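Local coordinates for protein L-Ala-D/L-Glu Epimerase (PDB 1JPD) that belongs to the enolase superfamily, pairing an N-terminal capping domain with a TIM-barrel-like C-terminal domain, at residues 12-17 with 280-285; 30-35 with 45-50. All blocks are in the same frame, centred on the assembly; numbering follows the deposited sequence.

Contact 1: residues 12-17 with 280-285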
loop_
_atom_site.group_PDB
_atom_site.type_symbol
_atom_site.label_atom_id
_atom_site.label_comp_id
_atom_site.label_asym_id
_atom_site.label_seq_id
_atom_site.Cartn_x
_atom_site.Cartn_y
_atom_site.Cartn_z
ATOM N N GLU A 12 9.388 9.782 -13.738
ATOM C CA GLU A 12 8.148 9.862 -14.510
ATOM C C GLU A 12 6.970 10.469 -13.742
ATOM O O GLU A 12 6.589 9.978 -12.681
ATOM C CB GLU A 12 7.727 8.470 -14.992
ATOM C CG GLU A 12 8.678 7.809 -15.959
ATOM C CD GLU A 12 8.149 6.483 -16.483
ATOM O OE1 GLU A 12 7.282 5.866 -15.810
ATOM O OE2 GLU A 12 8.612 6.052 -17.567
ATOM N N ALA A 13 6.374 11.521 -14.291
ATOM C CA ALA A 13 5.220 12.145 -13.654
ATOM C C ALA A 13 3.957 11.809 -14.448
ATOM O O ALA A 13 3.675 12.436 -15.470
ATOM C CB ALA A 13 5.406 13.660 -13.581
ATOM N N TRP A 14 3.195 10.825 -13.975
ATOM C CA TRP A 14 1.969 10.409 -14.663
ATOM C C TRP A 14 0.736 11.229 -14.285
ATOM O O TRP A 14 0.416 11.384 -13.110
ATOM C CB TRP A 14 1.685 8.928 -14.394
ATOM C CG TRP A 14 2.775 7.995 -14.847
ATOM C CD1 TRP A 14 3.999 7.806 -14.259
ATOM C CD2 TRP A 14 2.724 7.097 -15.961
ATOM N NE1 TRP A 14 4.704 6.839 -14.935
ATOM C CE2 TRP A 14 3.945 6.386 -15.982
ATOM C CE3 TRP A 14 1.760 6.820 -16.942
ATOM C CZ2 TRP A 14 4.230 5.416 -16.948
ATOM C CZ3 TRP A 14 2.044 5.854 -17.906
ATOM C CH2 TRP A 14 3.269 5.164 -17.899
ATOM N N PRO A 15 0.014 11.749 -15.290
ATOM C CA PRO A 15 -1.188 12.555 -15.067
ATOM C C PRO A 15 -2.275 11.764 -14.347
ATOM O O PRO A 15 -2.360 10.541 -14.496
ATOM C CB PRO A 15 -1.621 12.930 -16.485
ATOM C CG PRO A 15 -0.362 12.864 -17.272
ATOM C CD PRO A 15 0.290 11.626 -16.730
ATOM N N LEU A 16 -3.107 12.466 -13.578
ATOM C CA LEU A 16 -4.206 11.830 -12.851
ATOM C C LEU A 16 -5.527 12.174 -13.540
ATOM O O LEU A 16 -5.598 13.160 -14.270
ATOM C CB LEU A 16 -4.230 12.317 -11.396
ATOM C CG LEU A 16 -3.038 11.935 -10.508
ATOM C CD1 LEU A 16 -3.195 12.536 -9.119
ATOM C CD2 LEU A 16 -2.940 10.425 -10.417
ATOM N N HIS A 17 -6.556 11.354 -13.319
ATOM C CA HIS A 17 -7.885 11.586 -13.896
ATOM C C HIS A 17 -8.444 12.922 -13.425
ATOM O O HIS A 17 -8.917 13.738 -14.216
ATOM C CB HIS A 17 -8.860 10.486 -13.469
ATOM C CG HIS A 17 -8.861 9.297 -14.370
ATOM N ND1 HIS A 17 -9.165 9.381 -15.712
ATOM C CD2 HIS A 17 -8.621 7.989 -14.120
ATOM C CE1 HIS A 17 -9.115 8.175 -16.250
ATOM N NE2 HIS A 17 -8.787 7.312 -15.304
ATOM N N LEU A 280 0.130 6.054 -5.110
ATOM C CA LEU A 280 -0.293 6.298 -6.487
ATOM C C LEU A 280 0.872 5.715 -7.293
ATOM O O LEU A 280 2.028 6.028 -7.024
ATOM C CB LEU A 280 -0.441 7.800 -6.752
ATOM C CG LEU A 280 -1.673 8.450 -6.121
ATOM C CD1 LEU A 280 -1.673 9.937 -6.401
ATOM C CD2 LEU A 280 -2.927 7.799 -6.681
ATOM N N CYS A 281 0.576 4.871 -8.273
ATOM C CA CYS A 281 1.634 4.225 -9.041
ATOM C C CYS A 281 1.116 3.610 -10.338
ATOM O O CYS A 281 -0.072 3.694 -10.635
ATOM C CB CYS A 281 2.246 3.117 -8.180
ATOM S SG CYS A 281 1.002 1.868 -7.661
ATOM N N THR A 282 2.013 2.997 -11.106
ATOM C CA THR A 282 1.615 2.327 -12.346
ATOM C C THR A 282 1.492 0.850 -11.991
ATOM O O THR A 282 1.846 0.446 -10.873
ATOM C CB THR A 282 2.666 2.461 -13.467
ATOM O OG1 THR A 282 3.778 1.605 -13.184
ATOM C CG2 THR A 282 3.144 3.894 -13.590
ATOM N N SER A 283 1.006 0.044 -12.933
ATOM C CA SER A 283 0.845 -1.384 -12.681
ATOM C C SER A 283 2.136 -2.043 -12.208
ATOM O O SER A 283 2.100 -3.039 -11.484
ATOM C CB SER A 283 0.334 -2.095 -13.931
ATOM O OG SER A 283 -0.988 -1.690 -14.234
ATOM N N ARG A 284 3.275 -1.479 -12.602
ATOM C CA ARG A 284 4.566 -2.034 -12.215
ATOM C C ARG A 284 4.697 -2.208 -10.712
ATOM O O ARG A 284 5.214 -3.217 -10.242
ATOM C CB ARG A 284 5.707 -1.149 -12.734
ATOM C CG ARG A 284 6.017 -1.333 -14.225
ATOM C CD ARG A 284 7.163 -0.436 -14.675
ATOM N NE ARG A 284 6.870 0.959 -14.363
ATOM C CZ ARG A 284 7.203 1.990 -15.128
ATOM N NH1 ARG A 284 7.857 1.792 -16.265
ATOM N NH2 ARG A 284 6.850 3.218 -14.770
ATOM N N ALA A 285 4.215 -1.230 -9.953
ATOM C CA ALA A 285 4.308 -1.293 -8.498
ATOM C C ALA A 285 3.329 -2.288 -7.884
ATOM O O ALA A 285 3.640 -2.922 -6.879
ATOM C CB ALA A 285 4.098 0.096 -7.892
#

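Contact 2: residues 30-35 with 45-50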
loop_
_atom_site.group_PDB
_atom_site.type_symbol
_atom_site.label_atom_id
_atom_site.label_comp_id
_atom_site.label_asym_id
_atom_site.label_seq_id
_atom_site.Cartn_x
_atom_site.Cartn_y
_atom_site.Cartn_z
ATOM N N ALA A 30 1.042 11.699 -10.403
ATOM C CA ALA A 30 1.698 10.718 -9.544
ATOM C C ALA A 30 3.151 10.636 -9.965
ATOM O O ALA A 30 3.462 10.142 -11.037
ATOM C CB ALA A 30 1.031 9.347 -9.693
ATOM N N ARG A 31 4.049 11.117 -9.121
ATOM C CA ARG A 31 5.458 11.097 -9.463
ATOM C C ARG A 31 6.165 9.826 -9.036
ATOM O O ARG A 31 6.220 9.509 -7.854
ATOM C CB ARG A 31 6.138 12.318 -8.858
ATOM C CG ARG A 31 5.650 13.604 -9.497
ATOM C CD ARG A 31 6.449 14.819 -9.080
ATOM N NE ARG A 31 6.294 15.865 -10.084
ATOM C CZ ARG A 31 7.099 16.022 -11.133
ATOM N NH1 ARG A 31 8.130 15.205 -11.312
ATOM N NH2 ARG A 31 6.860 16.984 -12.018
ATOM N N VAL A 32 6.712 9.102 -10.010
ATOM C CA VAL A 32 7.412 7.857 -9.727
ATOM C C VAL A 32 8.830 7.836 -10.282
ATOM O O VAL A 32 9.145 8.522 -11.248
ATOM C CB VAL A 32 6.662 6.637 -10.315
ATOM C CG1 VAL A 32 5.217 6.638 -9.844
ATOM C CG2 VAL A 32 6.739 6.656 -11.833
ATOM N N VAL A 33 9.683 7.041 -9.657
ATOM C CA VAL A 33 11.053 6.901 -10.107
ATOM C C VAL A 33 11.239 5.455 -10.557
ATOM O O VAL A 33 10.920 4.513 -9.822
ATOM C CB VAL A 33 12.054 7.222 -8.980
ATOM C CG1 VAL A 33 13.453 6.867 -9.430
ATOM C CG2 VAL A 33 11.979 8.699 -8.621
ATOM N N VAL A 34 11.750 5.280 -11.770
ATOM C CA VAL A 34 11.956 3.944 -12.304
ATOM C C VAL A 34 13.430 3.569 -12.367
ATOM O O VAL A 34 14.286 4.409 -12.652
ATOM C CB VAL A 34 11.379 3.813 -13.732
ATOM C CG1 VAL A 34 11.474 2.368 -14.189
ATOM C CG2 VAL A 34 9.945 4.299 -13.773
ATOM N N VAL A 35 13.712 2.300 -12.096
ATOM C CA VAL A 35 15.070 1.790 -12.161
ATOM C C VAL A 35 15.099 0.531 -13.008
ATOM O O VAL A 35 14.445 -0.467 -12.693
ATOM C CB VAL A 35 15.631 1.446 -10.777
ATOM C CG1 VAL A 35 16.945 0.669 -10.932
ATOM C CG2 VAL A 35 15.856 2.726 -9.982
ATOM N N THR A 45 13.071 -4.408 -13.927
ATOM C CA THR A 45 12.517 -3.079 -13.716
ATOM C C THR A 45 11.800 -2.923 -12.390
ATOM O O THR A 45 10.946 -3.727 -12.027
ATOM C CB THR A 45 11.569 -2.696 -14.852
ATOM O OG1 THR A 45 12.290 -2.721 -16.090
ATOM C CG2 THR A 45 11.012 -1.297 -14.628
ATOM N N GLY A 46 12.168 -1.878 -11.665
ATOM C CA GLY A 46 11.557 -1.619 -10.375
ATOM C C GLY A 46 11.073 -0.188 -10.284
ATOM O O GLY A 46 11.794 0.744 -10.640
ATOM N N GLU A 47 9.843 -0.005 -9.821
ATOM C CA GLU A 47 9.285 1.330 -9.692
ATOM C C GLU A 47 9.055 1.681 -8.227
ATOM O O GLU A 47 8.951 0.798 -7.372
ATOM C CB GLU A 47 7.959 1.419 -10.449
ATOM C CG GLU A 47 7.237 2.748 -10.306
ATOM C CD GLU A 47 5.916 2.774 -11.042
ATOM O OE1 GLU A 47 5.921 2.497 -12.259
ATOM O OE2 GLU A 47 4.877 3.077 -10.413
ATOM N N CYS A 48 8.994 2.977 -7.940
ATOM C CA CYS A 48 8.730 3.448 -6.588
ATOM C C CYS A 48 8.092 4.833 -6.628
ATOM O O CYS A 48 8.124 5.531 -7.652
ATOM C CB CYS A 48 10.015 3.482 -5.752
ATOM S SG CYS A 48 11.095 4.876 -6.070
ATOM N N THR A 49 7.488 5.216 -5.510
ATOM C CA THR A 49 6.832 6.508 -5.400
ATOM C C THR A 49 7.336 7.247 -4.174
ATOM O O THR A 49 6.938 6.932 -3.060
ATOM C CB THR A 49 5.306 6.345 -5.280
ATOM O OG1 THR A 49 4.803 5.743 -6.479
ATOM C CG2 THR A 49 4.630 7.698 -5.074
ATOM N N PRO A 50 8.234 8.229 -4.362
ATOM C CA PRO A 50 8.757 8.985 -3.216
ATOM C C PRO A 50 7.598 9.453 -2.323
ATOM O O PRO A 50 6.627 10.061 -2.809
ATOM C CB PRO A 50 9.502 10.138 -3.882
ATOM C CG PRO A 50 10.012 9.502 -5.140
ATOM C CD PRO A 50 8.806 8.725 -5.624
HETATM O O HOH W 1 5.992 11.183 -5.662
#

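Contact 1: residues 12-17 with 280-285
Glu12 and Arg284 both set CG anti to the carbonyl carbon, and Arg284 then bends at its third torsion (chi3 -56°), which brings its guanidinium to the carboxylate. Arg284 NH2 donates to Glu12 OE1 at 2.9 Å, and the pair is a salt bridge. OE1 lies practically in the guanidinium plane, at its edge. Seen from the acid, the donor comes on the syn side but lifted out of the carboxylate plane. Trp14 NE1 donates to the same oxygen, also at 2.9 Å, through a more bent bond. The two donors reach OE1 from opposite faces of the carboxylate plane.

Thr282 lies over the indole. Its CG2 methyl sits 3.7 Å from the centroid of the Trp14 five-membered ring and 21° off the normal, a CH-pi contact. The same residue is the N-cap of helix 283-289, where Arg284 N donates to Thr282 OG1 at 3.2 Å. That hydroxyl probably also hydrogen-bonds to Glu47, which forms a second salt bridge with Arg284 NH2. Further along, the methyls of Leu16 and Leu280 meet, CD1 to CD1 at 4.1 Å.

The contact joins the end of strand 6-15 in the N-terminal capping domain to the start of a helix in the barrel domain. One arginine nitrogen is shared by two acids, Glu12 and Glu47. Its positive charge would be expected to ease their mutual repulsion and favour the ionised form of Glu12.

Contact 2: residues 30-35 with 45-50
Glu47 reaches past Val32 on one face of an antiparallel hairpin, and its extended chain can be followed outward from CB. CB leaves the strand on the same face as Val34. CG, set anti to the backbone N (chi1 176°), comes 3.9 Å from Val32 CB. CD lies about as far from Val32 CB and CG2. At the tip, OE2 rests 3.6 Å from Val32 CG1. The other oxygen, OE1, turns to partners in the barrel domain: the guanidinium of Arg284 and, probably, the hydroxyl of Thr282. Farther along this face, Val34 CG1 packs on Thr45 CG2 at 3.7 Å.

Val33 and Cys48 form a hydrogen-bonded pair, with their side chains on the other face. Val33 N donates to Cys48 O at 3.0 Å, and Cys48 N returns a more bent bond to Val33 O. Their side chains touch too, Val33 CB to Cys48 SG at 3.9 Å. Val35 and Gly46 repeat the pattern with two bonds. Between these pairs, Val34 and Glu47 are a non-hydrogen-bonded pair.

Beyond the paired strands, Pro50 continues the apolar face, its CG 4.1 Å from Val33 CG2. One water donates to both Arg31 O and Pro50 O and bridges the two backbones where direct pairing has stopped. Helices 58-66 and 89-104 cover the face of Val33, Val35 and Cys48.

The hairpin belongs to the three-stranded sheet of the N-terminal capping domain. Its two faces differ in chemistry. Val33, Val35, Cys48 and Pro50 make one face largely apolar, and it packs on helices of its own domain. The other carries a buried carboxylate whose charge is probably stabilised by these barrel-domain partners.

Overall arrangement
From the N terminus, the chain first runs through strand 6-15, where the 12-17 side of contact 1 lies. Strand 29-39 follows beside it, then turns back into strand 42-48. Contact 2 closes this short hairpin, with 30-35 and 45-50 only ten residues apart. The chain then builds the capping-domain helices and most of the barrel before 280-285 returns to 12-17. Contact 1 therefore closes a loop of more than 260 residues that encloses contact 2 whole. Contact 2 joins two of the three strands of the capping sheet; contact 1 ties that sheet to the barrel domain. The two touch directly, their centres about 9 Å apart.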